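Local atomic coordinates of envelope glycoprotein (Bourbon virus, PDB entry 5ZKX), a protein that probably mediates host-cell attachment and membrane fusion during entry, as a trimeric class III fusion glycoprotein of the gp64 family captured in its postfusion form. Residues A[82-85]-A[86-90]. Numbering follows the deposited sequence.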
loop_
_atom_site.group_PDB
_atom_site.type_symbol
_atom_site.label_atom_id
_atom_site.label_comp_id
_atom_site.label_asym_id
_atom_site.label_seq_id
_atom_site.Cartn_x
_atom_site.Cartn_y
_atom_site.Cartn_z
ATOM N N LEU A 82 29.617 -23.244 -1.273
ATOM C CA LEU A 82 28.798 -22.088 -0.928
ATOM C C LEU A 82 29.028 -21.647 0.512
ATOM O O LEU A 82 28.962 -20.450 0.811
ATOM C CB LEU A 82 27.326 -22.418 -1.165
ATOM C CG LEU A 82 26.330 -21.274 -1.022
ATOM C CD1 LEU A 82 26.807 -20.068 -1.810
ATOM C CD2 LEU A 82 24.959 -21.729 -1.483
ATOM N N LYS A 83 29.311 -22.593 1.410
ATOM C CA LYS A 83 29.588 -22.244 2.800
ATOM C C LYS A 83 30.857 -21.412 2.918
ATOM O O LYS A 83 30.888 -20.403 3.633
ATOM C CB LYS A 83 29.702 -23.511 3.647
ATOM C CG LYS A 83 28.384 -24.214 3.879
ATOM C CD LYS A 83 28.588 -25.596 4.470
ATOM C CE LYS A 83 27.258 -26.311 4.636
ATOM N NZ LYS A 83 26.996 -26.651 6.060
ATOM N N THR A 84 31.927 -21.831 2.237
ATOM C CA THR A 84 33.165 -21.063 2.287
ATOM C C THR A 84 33.073 -19.781 1.474
ATOM O O THR A 84 33.812 -18.832 1.753
ATOM C CB THR A 84 34.348 -21.914 1.814
ATOM O OG1 THR A 84 35.574 -21.304 2.237
ATOM C CG2 THR A 84 34.365 -22.049 0.306
ATOM N N TRP A 85 32.179 -19.727 0.484
ATOM C CA TRP A 85 31.948 -18.479 -0.230
ATOM C C TRP A 85 31.320 -17.441 0.687
ATOM O O TRP A 85 31.822 -16.318 0.808
ATOM C CB TRP A 85 31.054 -18.719 -1.447
ATOM C CG TRP A 85 31.720 -19.406 -2.597
ATOM C CD1 TRP A 85 32.908 -20.074 -2.582
ATOM C CD2 TRP A 85 31.224 -19.497 -3.938
ATOM N NE1 TRP A 85 33.182 -20.577 -3.830
ATOM C CE2 TRP A 85 32.163 -20.236 -4.682
ATOM C CE3 TRP A 85 30.077 -19.023 -4.582
ATOM C CZ2 TRP A 85 31.992 -20.510 -6.035
ATOM C CZ3 TRP A 85 29.910 -19.297 -5.924
ATOM C CH2 TRP A 85 30.861 -20.033 -6.637
ATOM N N GLY A 86 30.214 -17.797 1.343
ATOM C CA GLY A 86 29.561 -16.854 2.236
ATOM C C GLY A 86 30.432 -16.475 3.416
ATOM O O GLY A 86 30.437 -15.322 3.853
ATOM N N GLN A 87 31.188 -17.440 3.944
ATOM C CA GLN A 87 32.076 -17.159 5.066
ATOM C C GLN A 87 33.206 -16.222 4.658
ATOM O O GLN A 87 33.630 -15.371 5.448
ATOM C CB GLN A 87 32.636 -18.465 5.622
ATOM C CG GLN A 87 33.538 -18.294 6.828
ATOM C CD GLN A 87 34.326 -19.548 7.133
ATOM O OE1 GLN A 87 34.064 -20.611 6.568
ATOM N NE2 GLN A 87 35.301 -19.433 8.029
ATOM N N GLU A 88 33.710 -16.364 3.432
ATOM C CA GLU A 88 34.768 -15.502 2.927
ATOM C C GLU A 88 34.247 -14.326 2.115
ATOM O O GLU A 88 35.026 -13.413 1.819
ATOM C CB GLU A 88 35.751 -16.311 2.068
ATOM C CG GLU A 88 36.458 -17.432 2.815
ATOM C CD GLU A 88 37.481 -18.154 1.957
ATOM O OE1 GLU A 88 37.741 -17.693 0.827
ATOM O OE2 GLU A 88 38.027 -19.181 2.415
ATOM N N GLU A 89 32.958 -14.319 1.761
ATOM C CA GLU A 89 32.375 -13.294 0.891
ATOM C C GLU A 89 33.135 -13.221 -0.433
ATOM O O GLU A 89 33.466 -12.146 -0.935
ATOM C CB GLU A 89 32.329 -11.931 1.586
ATOM C CG GLU A 89 31.454 -11.907 2.830
ATOM C CD GLU A 89 30.816 -10.550 3.077
ATOM O OE1 GLU A 89 30.923 -9.662 2.203
ATOM O OE2 GLU A 89 30.207 -10.372 4.152
ATOM N N VAL A 90 33.399 -14.394 -1.002
ATOM C CA VAL A 90 34.248 -14.533 -2.180
ATOM C C VAL A 90 33.819 -15.788 -2.929
ATOM O O VAL A 90 33.562 -16.827 -2.318
ATOM C CB VAL A 90 35.738 -14.599 -1.778
ATOM C CG1 VAL A 90 36.538 -15.364 -2.805
ATOM C CG2 VAL A 90 36.311 -13.204 -1.585
#
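Glu88 runs alongside Thr84, one helical turn later, with both side chains pointing the same way. Its CB lies 3.2 Å from Thr84 O, and CG is equally near that carbonyl oxygen, so the base of the chain packs against the backbone. With CG anti to its own carbonyl carbon (chi1 -61°) and the rest extended, the side chain leads back along the helix. CD faces Thr84 OG1, and OE2 ends 3.2 Å from that hydroxyl oxygen, which a chi1 of -163° places on the side of Glu88. The other carboxylate oxygen, OE1, is hydrogen-bonded to Tyr92 OH. The same Thr84 O accepts the hydrogen bond from Glu88 N at 3.0 Å. This is the last turn of helix 79-88, which closes in a Schellman motif: Glu89 takes positive phi, Val90 N donates to Trp85 O at 3.1 Å, and inside this loop Glu89 N makes a weak bond of 3.4 Å to Gly86 O. Asn147 ND2 also donates to Gly86 O, tying the terminal turn to strand 134-148. The returning chain brings the Val90 carbonyl back to Trp85. Val90 C lies over one face of the indole, and Val90 O is 3.2 Å from Trp85 CG, close to the pyrrole side rather than the benzene ring; it also makes a CA-H...O contact with Trp85 CA at 3.1 Å. Beyond Val90, the buried Trp85 side chain meets Pro77, Arg49 and Val145, while Leu82 packs on Ile45, Val145 and Leu191, setting the helix against strands 44-58, 134-148 and 188-192 of the antiparallel sheet.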